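Local coordinates for protein acetylornithine aminotransferase (Aquifex aeolicus, PDB 2EH6) that catalyses the pyridoxal-phosphate-dependent transfer of an amino group from N(2)-acetyl-L-ornithine to 2-oxoglutarate, a step of arginine biosynthesis, at residues 97-102 against 210-215; 225-230 against 235-240; 104-109 against 118-123; 77-82 against 89-94. One frame throughout, in Å; residues are numbered along the deposited sequence.

Interaction 1: residues 97-102 against 210-215; sequences ESVEAA and IIDEVQ. With PLP (pyridoxal-5'-phosphate), chain C.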
# COMPACT_ATOMS: atom_id res chain seq x y z
N GLU A 97 -4.67 -3.06 -0.09
CA GLU A 97 -5.25 -1.85 -0.67
C GLU A 97 -6.21 -2.23 -1.79
O GLU A 97 -7.20 -1.53 -2.04
CB GLU A 97 -4.17 -0.93 -1.25
CG GLU A 97 -3.28 -0.25 -0.23
CD GLU A 97 -2.54 0.93 -0.82
OE1 GLU A 97 -2.33 0.96 -2.05
OE2 GLU A 97 -2.17 1.84 -0.05
N SER A 98 -5.91 -3.33 -2.47
CA SER A 98 -6.75 -3.80 -3.56
C SER A 98 -8.10 -4.30 -3.05
O SER A 98 -9.14 -3.93 -3.58
CB SER A 98 -6.04 -4.91 -4.34
OG SER A 98 -4.86 -4.40 -4.94
N VAL A 99 -8.09 -5.14 -2.02
CA VAL A 99 -9.34 -5.63 -1.47
C VAL A 99 -10.15 -4.45 -0.94
O VAL A 99 -11.38 -4.41 -1.10
CB VAL A 99 -9.08 -6.66 -0.35
CG1 VAL A 99 -10.35 -6.93 0.44
CG2 VAL A 99 -8.56 -7.96 -0.97
N GLU A 100 -9.47 -3.48 -0.35
CA GLU A 100 -10.15 -2.29 0.17
C GLU A 100 -10.88 -1.57 -0.96
O GLU A 100 -12.03 -1.14 -0.80
CB GLU A 100 -9.15 -1.33 0.82
CG GLU A 100 -8.48 -1.84 2.10
CD GLU A 100 -9.25 -1.47 3.36
OE1 GLU A 100 -10.25 -0.73 3.27
OE2 GLU A 100 -8.84 -1.91 4.46
N ALA A 101 -10.21 -1.43 -2.11
CA ALA A 101 -10.81 -0.75 -3.27
C ALA A 101 -12.03 -1.52 -3.76
O ALA A 101 -13.02 -0.92 -4.18
CB ALA A 101 -9.78 -0.63 -4.39
N ALA A 102 -11.96 -2.85 -3.71
CA ALA A 102 -13.07 -3.69 -4.15
C ALA A 102 -14.30 -3.52 -3.26
O ALA A 102 -15.42 -3.39 -3.76
CB ALA A 102 -12.65 -5.16 -4.17
N ILE A 210 -16.96 -11.13 -5.65
CA ILE A 210 -15.63 -10.53 -5.59
C ILE A 210 -14.63 -11.61 -5.25
O ILE A 210 -14.68 -12.19 -4.17
CB ILE A 210 -15.57 -9.45 -4.49
CG1 ILE A 210 -16.67 -8.41 -4.72
CG2 ILE A 210 -14.19 -8.79 -4.47
CD1 ILE A 210 -16.97 -7.55 -3.52
N ILE A 211 -13.74 -11.90 -6.19
CA ILE A 211 -12.74 -12.93 -5.97
C ILE A 211 -11.39 -12.30 -5.69
O ILE A 211 -10.90 -11.47 -6.47
CB ILE A 211 -12.63 -13.88 -7.19
CG1 ILE A 211 -14.00 -14.49 -7.50
CG2 ILE A 211 -11.61 -14.97 -6.91
CD1 ILE A 211 -14.03 -15.41 -8.71
N ASP A 212 -10.81 -12.68 -4.57
CA ASP A 212 -9.51 -12.17 -4.16
C ASP A 212 -8.45 -13.04 -4.83
O ASP A 212 -8.21 -14.16 -4.40
CB ASP A 212 -9.37 -12.27 -2.64
CG ASP A 212 -8.04 -11.73 -2.13
OD1 ASP A 212 -7.07 -11.69 -2.92
OD2 ASP A 212 -7.96 -11.35 -0.95
N GLU A 213 -7.81 -12.53 -5.88
CA GLU A 213 -6.77 -13.30 -6.57
C GLU A 213 -5.36 -12.77 -6.27
O GLU A 213 -4.44 -12.98 -7.05
CB GLU A 213 -7.03 -13.31 -8.08
CG GLU A 213 -8.28 -14.10 -8.44
CD GLU A 213 -8.01 -15.26 -9.38
OE1 GLU A 213 -6.88 -15.80 -9.36
OE2 GLU A 213 -8.94 -15.63 -10.12
N VAL A 214 -5.21 -12.11 -5.14
CA VAL A 214 -3.90 -11.57 -4.75
C VAL A 214 -2.85 -12.66 -4.71
O VAL A 214 -1.73 -12.47 -5.16
CB VAL A 214 -3.98 -10.89 -3.36
CG1 VAL A 214 -2.58 -10.63 -2.80
CG2 VAL A 214 -4.73 -9.56 -3.49
N GLN A 215 -3.24 -13.82 -4.17
CA GLN A 215 -2.34 -14.96 -4.07
C GLN A 215 -2.42 -15.92 -5.25
O GLN A 215 -1.40 -16.42 -5.72
CB GLN A 215 -2.63 -15.72 -2.77
CG GLN A 215 -1.96 -17.09 -2.69
CD GLN A 215 -0.70 -17.10 -1.85
OE1 GLN A 215 -0.69 -17.63 -0.74
NE2 GLN A 215 0.37 -16.51 -2.38
N1 PLP C . -5.42 -11.36 0.14
C2 PLP C . -4.87 -12.55 -0.15
C2A PLP C . -5.72 -13.66 -0.72
C3 PLP C . -3.50 -12.78 0.08
O3 PLP C . -2.94 -14.00 -0.22
C4 PLP C . -2.70 -11.72 0.62
C4A PLP C . -1.25 -11.96 0.84
C5 PLP C . -3.34 -10.45 0.91
C6 PLP C . -4.71 -10.32 0.65
C5A PLP C . -2.55 -9.29 1.49
O4P PLP C . -1.73 -8.71 0.47
P PLP C . -0.88 -7.48 1.10
O1P PLP C . -0.05 -6.91 0.02
O2P PLP C . -1.84 -6.34 1.68
O3P PLP C . 0.06 -8.03 2.28
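Val99 and Asp212 cross at about a right angle where helix 95-112 lies against strand 208-212 of the central sheet, in the cofactor-binding domain of a fold-type I aminotransferase. Methyl CG2 of Val99 comes within 3.4 Å of Asp212 OD2. One helical turn on, Ala102 CB rests 4.0 Å from Ile210 CG2. No hydrogen bond joins the two segments, so this interface is packing alone. With its CG anti to the backbone N (chi1 -179°), Asp212 extends its carboxylate to the pyridine nitrogen, OD2 lying 2.8 Å from PLP N1, the aspartate-pyridine pairing expected of this fold. His128 ND1 is a second hydrogen-bonding partner of OD2. OD1 is occupied too, accepting from Val214 N at 2.9 Å and 161° in an Asx turn. Partners on both oxygens fix the rotation of the carboxylate, and Val99 flanks it on the helix side. Were Asp212 an alanine, PLP N1 and His128 would probably both lose their acidic partner and the Asx turn its acceptor. The turn also brings Val214 under the cofactor, where its methyl CG1 lies over one face of the pyridine ring, 3.6 Å from PLP C4.

Interaction 2: residues 225-230 against 235-240; sequences YAYQHF and DVIALA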
# COMPACT_ATOMS: atom_id res chain seq x y z
N TYR A 225 -5.74 -16.31 -14.40
CA TYR A 225 -6.55 -16.03 -13.22
C TYR A 225 -7.09 -17.39 -12.77
O TYR A 225 -7.59 -18.15 -13.59
CB TYR A 225 -7.73 -15.11 -13.55
CG TYR A 225 -7.32 -13.75 -14.05
CD1 TYR A 225 -6.43 -12.95 -13.32
CD2 TYR A 225 -7.84 -13.25 -15.24
CE1 TYR A 225 -6.08 -11.68 -13.77
CE2 TYR A 225 -7.49 -11.99 -15.70
CZ TYR A 225 -6.62 -11.21 -14.96
OH TYR A 225 -6.29 -9.96 -15.40
N ALA A 226 -6.99 -17.69 -11.48
CA ALA A 226 -7.46 -18.97 -10.96
C ALA A 226 -8.95 -19.22 -11.19
O ALA A 226 -9.37 -20.37 -11.33
CB ALA A 226 -7.14 -19.07 -9.47
N TYR A 227 -9.75 -18.16 -11.23
CA TYR A 227 -11.19 -18.34 -11.42
C TYR A 227 -11.51 -18.99 -12.77
O TYR A 227 -12.59 -19.54 -12.95
CB TYR A 227 -11.93 -17.00 -11.29
CG TYR A 227 -11.86 -16.08 -12.49
CD1 TYR A 227 -12.56 -16.36 -13.67
CD2 TYR A 227 -11.09 -14.91 -12.44
CE1 TYR A 227 -12.51 -15.49 -14.77
CE2 TYR A 227 -11.03 -14.05 -13.53
CZ TYR A 227 -11.74 -14.34 -14.69
OH TYR A 227 -11.65 -13.49 -15.77
N GLN A 228 -10.57 -18.93 -13.70
CA GLN A 228 -10.77 -19.49 -15.03
C GLN A 228 -10.85 -21.02 -15.01
O GLN A 228 -11.35 -21.63 -15.95
CB GLN A 228 -9.65 -19.03 -15.97
CG GLN A 228 -9.54 -17.51 -16.06
CD GLN A 228 -8.35 -17.06 -16.89
OE1 GLN A 228 -7.24 -17.55 -16.71
NE2 GLN A 228 -8.59 -16.12 -17.79
N HIS A 229 -10.34 -21.63 -13.95
CA HIS A 229 -10.39 -23.09 -13.83
C HIS A 229 -11.84 -23.55 -13.71
O HIS A 229 -12.16 -24.70 -14.02
CB HIS A 229 -9.62 -23.55 -12.59
CG HIS A 229 -8.13 -23.57 -12.75
ND1 HIS A 229 -7.49 -24.46 -13.59
CD2 HIS A 229 -7.16 -22.84 -12.15
CE1 HIS A 229 -6.18 -24.28 -13.49
NE2 HIS A 229 -5.96 -23.31 -12.62
N PHE A 230 -12.71 -22.65 -13.27
CA PHE A 230 -14.12 -22.99 -13.08
C PHE A 230 -15.05 -22.14 -13.94
O PHE A 230 -16.25 -22.08 -13.69
CB PHE A 230 -14.47 -22.80 -11.60
CG PHE A 230 -13.54 -23.51 -10.67
CD1 PHE A 230 -13.73 -24.86 -10.35
CD2 PHE A 230 -12.45 -22.84 -10.12
CE1 PHE A 230 -12.85 -25.52 -9.50
CE2 PHE A 230 -11.56 -23.50 -9.27
CZ PHE A 230 -11.76 -24.84 -8.96
N ASP A 235 -17.51 -10.20 -10.72
CA ASP A 235 -17.80 -8.81 -11.01
C ASP A 235 -16.54 -7.99 -10.72
O ASP A 235 -16.28 -6.97 -11.36
CB ASP A 235 -18.97 -8.33 -10.14
CG ASP A 235 -20.24 -9.14 -10.39
OD1 ASP A 235 -20.83 -8.97 -11.47
OD2 ASP A 235 -20.62 -9.95 -9.53
N VAL A 236 -15.77 -8.45 -9.74
CA VAL A 236 -14.53 -7.77 -9.36
C VAL A 236 -13.50 -8.78 -8.86
O VAL A 236 -13.84 -9.76 -8.19
CB VAL A 236 -14.75 -6.75 -8.22
CG1 VAL A 236 -13.47 -5.96 -7.97
CG2 VAL A 236 -15.90 -5.81 -8.55
N ILE A 237 -12.23 -8.56 -9.20
CA ILE A 237 -11.17 -9.42 -8.69
C ILE A 237 -10.06 -8.51 -8.16
O ILE A 237 -9.91 -7.38 -8.63
CB ILE A 237 -10.59 -10.38 -9.77
CG1 ILE A 237 -9.94 -9.58 -10.90
CG2 ILE A 237 -11.69 -11.30 -10.29
CD1 ILE A 237 -9.18 -10.45 -11.89
N ALA A 238 -9.32 -9.00 -7.18
CA ALA A 238 -8.22 -8.22 -6.60
C ALA A 238 -6.92 -8.94 -6.95
O ALA A 238 -6.86 -10.17 -6.92
CB ALA A 238 -8.38 -8.12 -5.08
N LEU A 239 -5.89 -8.18 -7.30
CA LEU A 239 -4.61 -8.75 -7.68
C LEU A 239 -3.47 -8.01 -6.99
O LEU A 239 -3.62 -6.85 -6.63
CB LEU A 239 -4.40 -8.62 -9.20
CG LEU A 239 -5.39 -9.31 -10.14
CD1 LEU A 239 -5.24 -8.71 -11.53
CD2 LEU A 239 -5.14 -10.82 -10.16
N ALA A 240 -2.34 -8.70 -6.83
CA ALA A 240 -1.15 -8.11 -6.23
C ALA A 240 -0.04 -9.15 -6.22
O ALA A 240 0.05 -9.99 -7.11
CB ALA A 240 -1.45 -7.62 -4.81
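The backbone N of Tyr225, whose ring packs on Ile237 and Leu239, donates to Gln228 OE1 at 3.0 Å with a nearly straight N-H...O angle of 173°. The donor stands above the carbonyl plane of the amide, not on a lone pair. Tyr225 O in turn accepts from Gln228 N at 3.1 Å, so the two bonds link Tyr225 to Gln228 across the first turn of the 3-10 segment 226-229. Across the contact there is no hydrogen bond, and three apolar meetings carry it. Ile237 places CG1 between its backbone N and carbonyl carbon (chi1 62°), which lifts CD1 over one face of the Tyr225 ring. This is a CH-pi contact, 4.0 Å from CD1 to the ring centroid and 17° off the normal. Both methyls of Leu239 reach the same ring, CD1 lying 3.8 Å from Tyr225 CE1. Tyr227 adds a looser touch, its CD2 being 4.2 Å from Ile237 CG2. Tyr225 OH is hydrogen-bonded to Leu79 O of helix 70-81. A serine at Tyr225 would probably leave Leu79 O without that partner and open a gap beside Ile237 CD1 and the Leu239 methyls. The loop 225-230 covers the face of strand 236-239 that carries Ile237 and Leu239, while helix 95-112 packs on the other face through Val236 and Ala238, and strands 208-212 and 250-255 flank it in the sheet.

Interaction 3: residues 104-109 against 118-123; sequences KLARKY and WKFISF
Arg107 grips the backbone O of Trp118 side-on with two nitrogens, NE at 2.8 Å and NH2 at 2.9 Å. The contact ties helix 95-112 to strand 119-123, the closing half of a beta-alpha-beta crossover that leaves strand 87-92 and returns to the same sheet. The N-H...O angles of 138° and 132° are well bent, as expected when one oxygen is shared by two nearly parallel N-H groups, and the oxygen is also tilted from the guanidinium plane. NE arrives in the carbonyl plane, on a lone pair, whereas NH2 is tilted from it. The extended chain of Arg107 from CG to NE lets the group span from helix to strand start. NH2 has a second acceptor in Pro152 O, and the third nitrogen, NH1, bonds Phe147 O and Pro149 O of the second subunit, so one side chain joins helix, strand and dimer interface. Outward from the polar core, Phe120 turns its ring edge to the arginine, with CE2 3.5 Å from Arg107 NE and the two planes 29° apart. Arg107 CG touches the same edge, 3.7 Å from Phe120 CE2. On the helix, Ala106 completes the packing: its CB lies in the plane of the phenylalanine ring, 3.7 Å from Phe120 CE1.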
# COMPACT_ATOMS: atom_id res chain seq x y z
N LYS A 104 -15.03 -0.98 -1.37
CA LYS A 104 -15.55 0.36 -1.58
C LYS A 104 -16.36 0.45 -2.87
O LYS A 104 -17.47 1.00 -2.89
CB LYS A 104 -14.41 1.39 -1.61
CG LYS A 104 -13.68 1.52 -0.29
CD LYS A 104 -12.61 2.61 -0.32
CE LYS A 104 -13.22 3.99 -0.47
NZ LYS A 104 -12.18 5.07 -0.48
N LEU A 105 -15.82 -0.11 -3.95
CA LEU A 105 -16.49 -0.09 -5.25
C LEU A 105 -17.84 -0.81 -5.20
O LEU A 105 -18.83 -0.34 -5.78
CB LEU A 105 -15.61 -0.74 -6.33
CG LEU A 105 -16.21 -0.83 -7.74
CD1 LEU A 105 -16.44 0.55 -8.31
CD2 LEU A 105 -15.25 -1.60 -8.64
N ALA A 106 -17.88 -1.94 -4.51
CA ALA A 106 -19.10 -2.73 -4.39
C ALA A 106 -20.18 -1.97 -3.63
O ALA A 106 -21.35 -1.98 -4.03
CB ALA A 106 -18.80 -4.04 -3.68
N ARG A 107 -19.80 -1.31 -2.54
CA ARG A 107 -20.77 -0.54 -1.76
C ARG A 107 -21.29 0.65 -2.55
O ARG A 107 -22.50 0.88 -2.60
CB ARG A 107 -20.16 -0.06 -0.44
CG ARG A 107 -20.20 -1.12 0.65
CD ARG A 107 -19.82 -0.57 2.01
NE ARG A 107 -20.02 -1.59 3.04
CZ ARG A 107 -19.66 -1.45 4.31
NH1 ARG A 107 -19.07 -0.34 4.72
NH2 ARG A 107 -19.88 -2.44 5.17
N LYS A 108 -20.39 1.41 -3.17
CA LYS A 108 -20.82 2.57 -3.94
C LYS A 108 -21.65 2.15 -5.14
O LYS A 108 -22.59 2.86 -5.54
CB LYS A 108 -19.62 3.40 -4.40
CG LYS A 108 -20.03 4.68 -5.09
CD LYS A 108 -18.91 5.68 -5.18
CE LYS A 108 -19.39 6.97 -5.82
NZ LYS A 108 -19.92 6.72 -7.19
N TYR A 109 -21.33 1.00 -5.72
CA TYR A 109 -22.07 0.48 -6.87
C TYR A 109 -23.57 0.45 -6.58
O TYR A 109 -24.37 0.99 -7.35
CB TYR A 109 -21.59 -0.93 -7.20
CG TYR A 109 -22.41 -1.62 -8.27
CD1 TYR A 109 -22.40 -1.16 -9.58
CD2 TYR A 109 -23.19 -2.73 -7.96
CE1 TYR A 109 -23.14 -1.80 -10.58
CE2 TYR A 109 -23.94 -3.38 -8.95
CZ TYR A 109 -23.91 -2.91 -10.25
OH TYR A 109 -24.64 -3.54 -11.22
N TRP A 118 -25.02 -3.15 1.69
CA TRP A 118 -23.72 -2.76 2.19
C TRP A 118 -22.99 -3.85 2.97
O TRP A 118 -21.87 -3.64 3.43
CB TRP A 118 -23.84 -1.51 3.07
CG TRP A 118 -24.85 -1.72 4.16
CD1 TRP A 118 -26.21 -1.59 4.06
CD2 TRP A 118 -24.59 -2.19 5.49
NE1 TRP A 118 -26.81 -1.96 5.24
CE2 TRP A 118 -25.84 -2.34 6.14
CE3 TRP A 118 -23.43 -2.52 6.20
CZ2 TRP A 118 -25.96 -2.79 7.45
CZ3 TRP A 118 -23.55 -2.97 7.51
CH2 TRP A 118 -24.80 -3.10 8.12
N LYS A 119 -23.63 -5.01 3.11
CA LYS A 119 -23.03 -6.12 3.83
C LYS A 119 -22.24 -7.03 2.91
O LYS A 119 -22.44 -7.06 1.70
CB LYS A 119 -24.11 -6.96 4.53
CG LYS A 119 -24.95 -6.19 5.53
CD LYS A 119 -25.94 -7.12 6.23
CE LYS A 119 -26.84 -6.36 7.19
NZ LYS A 119 -27.78 -7.27 7.89
N PHE A 120 -21.32 -7.79 3.49
CA PHE A 120 -20.50 -8.71 2.73
C PHE A 120 -20.40 -10.03 3.45
O PHE A 120 -20.39 -10.08 4.68
CB PHE A 120 -19.09 -8.15 2.54
CG PHE A 120 -19.03 -6.93 1.68
CD1 PHE A 120 -18.95 -7.05 0.29
CD2 PHE A 120 -19.07 -5.67 2.24
CE1 PHE A 120 -18.91 -5.92 -0.52
CE2 PHE A 120 -19.04 -4.53 1.44
CZ PHE A 120 -18.96 -4.66 0.06
N ILE A 121 -20.35 -11.09 2.67
CA ILE A 121 -20.20 -12.43 3.21
C ILE A 121 -18.84 -12.91 2.73
O ILE A 121 -18.58 -12.93 1.53
CB ILE A 121 -21.27 -13.40 2.65
CG1 ILE A 121 -22.66 -12.98 3.15
CG2 ILE A 121 -20.94 -14.83 3.08
CD1 ILE A 121 -23.79 -13.84 2.60
N SER A 122 -17.96 -13.25 3.66
CA SER A 122 -16.65 -13.76 3.30
C SER A 122 -16.59 -15.14 3.94
O SER A 122 -17.60 -15.63 4.45
CB SER A 122 -15.52 -12.85 3.81
OG SER A 122 -15.55 -12.73 5.21
N PHE A 123 -15.42 -15.77 3.94
CA PHE A 123 -15.32 -17.11 4.49
C PHE A 123 -14.32 -17.33 5.62
O PHE A 123 -13.35 -16.59 5.75
CB PHE A 123 -15.03 -18.09 3.36
CG PHE A 123 -16.15 -18.20 2.36
CD1 PHE A 123 -17.19 -19.10 2.57
CD2 PHE A 123 -16.17 -17.39 1.24
CE1 PHE A 123 -18.26 -19.18 1.67
CE2 PHE A 123 -17.23 -17.46 0.33
CZ PHE A 123 -18.27 -18.36 0.55

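Interaction 4: residues 77-82 against 89-94; sequences HKLVKH and VFFANS. With PLP (pyridoxal-5'-phosphate), chain C.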
# COMPACT_ATOMS: atom_id res chain seq x y z
N HIS A 77 -4.69 -2.79 -20.09
CA HIS A 77 -5.10 -3.44 -21.33
C HIS A 77 -4.72 -4.92 -21.31
O HIS A 77 -5.52 -5.78 -21.68
CB HIS A 77 -4.44 -2.73 -22.51
CG HIS A 77 -4.89 -3.23 -23.85
ND1 HIS A 77 -5.69 -4.35 -23.99
CD2 HIS A 77 -4.65 -2.78 -25.10
CE1 HIS A 77 -5.93 -4.56 -25.28
NE2 HIS A 77 -5.30 -3.62 -25.97
N LYS A 78 -3.50 -5.23 -20.87
CA LYS A 78 -3.06 -6.62 -20.83
C LYS A 78 -3.83 -7.43 -19.79
O LYS A 78 -4.12 -8.60 -20.01
CB LYS A 78 -1.56 -6.68 -20.53
CG LYS A 78 -0.69 -6.11 -21.64
CD LYS A 78 0.74 -5.89 -21.15
CE LYS A 78 1.56 -5.12 -22.18
NZ LYS A 78 1.77 -5.89 -23.43
N LEU A 79 -4.17 -6.80 -18.67
CA LEU A 79 -4.91 -7.50 -17.62
C LEU A 79 -6.37 -7.71 -18.04
O LEU A 79 -6.96 -8.75 -17.74
CB LEU A 79 -4.87 -6.71 -16.31
CG LEU A 79 -3.51 -6.63 -15.59
CD1 LEU A 79 -3.63 -5.70 -14.39
CD2 LEU A 79 -3.09 -8.02 -15.14
N VAL A 80 -6.95 -6.74 -18.73
CA VAL A 80 -8.34 -6.86 -19.16
C VAL A 80 -8.47 -7.90 -20.28
O VAL A 80 -9.46 -8.62 -20.34
CB VAL A 80 -8.89 -5.50 -19.65
CG1 VAL A 80 -10.33 -5.66 -20.13
CG2 VAL A 80 -8.83 -4.47 -18.52
N LYS A 81 -7.46 -7.99 -21.14
CA LYS A 81 -7.46 -8.94 -22.24
C LYS A 81 -7.71 -10.38 -21.77
O LYS A 81 -8.31 -11.18 -22.48
CB LYS A 81 -6.13 -8.89 -22.99
CG LYS A 81 -6.03 -9.88 -24.14
CD LYS A 81 -4.65 -9.87 -24.78
CE LYS A 81 -3.57 -10.37 -23.82
NZ LYS A 81 -2.24 -10.44 -24.49
N HIS A 82 -7.25 -10.70 -20.57
CA HIS A 82 -7.43 -12.05 -20.03
C HIS A 82 -8.69 -12.19 -19.18
O HIS A 82 -9.03 -13.30 -18.77
CB HIS A 82 -6.22 -12.47 -19.20
CG HIS A 82 -5.04 -12.88 -20.02
ND1 HIS A 82 -4.31 -12.00 -20.78
CD2 HIS A 82 -4.45 -14.09 -20.17
CE1 HIS A 82 -3.32 -12.64 -21.37
NE2 HIS A 82 -3.38 -13.91 -21.02
N VAL A 89 -9.54 -1.12 -14.74
CA VAL A 89 -8.61 -1.39 -13.65
C VAL A 89 -8.29 -0.16 -12.82
O VAL A 89 -8.26 0.96 -13.33
CB VAL A 89 -7.27 -1.93 -14.23
CG1 VAL A 89 -6.21 -2.07 -13.12
CG2 VAL A 89 -7.50 -3.26 -14.92
N PHE A 90 -8.06 -0.38 -11.53
CA PHE A 90 -7.65 0.69 -10.62
C PHE A 90 -6.37 0.14 -10.00
O PHE A 90 -6.38 -0.97 -9.48
CB PHE A 90 -8.65 0.93 -9.49
CG PHE A 90 -8.07 1.76 -8.36
CD1 PHE A 90 -7.82 3.12 -8.54
CD2 PHE A 90 -7.69 1.15 -7.17
CE1 PHE A 90 -7.19 3.86 -7.54
CE2 PHE A 90 -7.05 1.88 -6.16
CZ PHE A 90 -6.80 3.25 -6.35
N PHE A 91 -5.29 0.92 -10.04
CA PHE A 91 -4.01 0.47 -9.50
C PHE A 91 -3.73 0.90 -8.06
O PHE A 91 -3.87 2.07 -7.72
CB PHE A 91 -2.86 0.94 -10.39
CG PHE A 91 -2.78 0.21 -11.70
CD1 PHE A 91 -2.34 -1.11 -11.74
CD2 PHE A 91 -3.17 0.83 -12.89
CE1 PHE A 91 -2.28 -1.81 -12.95
CE2 PHE A 91 -3.11 0.14 -14.10
CZ PHE A 91 -2.66 -1.19 -14.14
N ALA A 92 -3.34 -0.06 -7.23
CA ALA A 92 -3.02 0.21 -5.83
C ALA A 92 -1.56 -0.21 -5.59
O ALA A 92 -0.81 -0.41 -6.54
CB ALA A 92 -3.97 -0.56 -4.92
N ASN A 93 -1.17 -0.38 -4.33
CA ASN A 93 0.22 -0.74 -4.04
C ASN A 93 0.38 -2.07 -3.32
O ASN A 93 1.50 -2.52 -3.12
CB ASN A 93 0.87 0.34 -3.18
CG ASN A 93 0.84 1.68 -3.84
OD1 ASN A 93 1.62 1.96 -4.75
ND2 ASN A 93 -0.10 2.53 -3.41
N SER A 94 -0.73 -2.68 -2.95
CA SER A 94 -0.67 -3.93 -2.21
C SER A 94 -1.95 -4.71 -2.37
O SER A 94 -2.94 -4.20 -2.91
CB SER A 94 -0.47 -3.65 -0.73
OG SER A 94 -1.57 -2.89 -0.22
N1 PLP C . -5.42 -11.36 0.14
C2 PLP C . -4.87 -12.55 -0.15
C2A PLP C . -5.72 -13.66 -0.72
C3 PLP C . -3.50 -12.78 0.08
O3 PLP C . -2.94 -14.00 -0.22
C4 PLP C . -2.70 -11.72 0.62
C4A PLP C . -1.25 -11.96 0.84
C5 PLP C . -3.34 -10.45 0.91
C6 PLP C . -4.71 -10.32 0.65
C5A PLP C . -2.55 -9.29 1.49
O4P PLP C . -1.73 -8.71 0.47
P PLP C . -0.88 -7.48 1.10
O1P PLP C . -0.05 -6.91 0.02
O2P PLP C . -1.84 -6.34 1.68
O3P PLP C . 0.06 -8.03 2.28
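Val89 meets Val80 where helix 70-81 covers strand 87-92, the outermost strand within this chain of the mixed sheet in the cofactor-binding domain; Val89 also makes backbone hydrogen bonds to the second subunit. The two side chains slide past each other in opposite directions and touch through one methyl each, CG2 of Val80 lying 4.0 Å from CG2 of Val89. This is the methyl that chi1 near 180° (179° in Val80, 173° in Val89) puts anti to the carbonyl carbon. The other methyl of Val89, CG1, sits over the centre of the Phe91 ring, 3.7 Å above its plane, and covers one face of that ring. Phe90 points to the opposite side of the strand, towards helix 95-112, where its CD2 is 3.9 Å from Ala101 CB. Phe91 returns to the helix 70-81 side and its CE1 approaches Leu79 CD1 obliquely at 4.4 Å, a light contact. Without a hydrogen bond between the segments, these apolar meetings carry the interface. Beyond the strand the chain turns into the active site, where Ser94 is the N-cap of helix 95-112, its OG capping Glu97 N, while Gly95 N and Thr96 N of the helix start both bond PLP. At the cap itself, Ser94 CB comes 3.4 Å from PLP O1P.

In the fold
Along the chain interaction 4 comes first; interaction 3 then lies nested inside the loop that interaction 1 closes, and interaction 2 follows. All four reach one seven-stranded mixed sheet. Interactions 1 and 3 share helix 95-112, their centres about 11 Å apart, and interaction 4 leads into that helix from strand 87-92. Interactions 1 and 2, about 9 Å apart between centres, use neighbouring strands and are joined by Glu213, whose carboxylate probably bonds the backbone N atoms of Ala226 and Tyr227. Interactions 3 and 4 stand farthest apart, about 20 Å between centres. Interactions 1, 3 and 4 touch the second subunit, making the cofactor scaffold part of the dimer interface too.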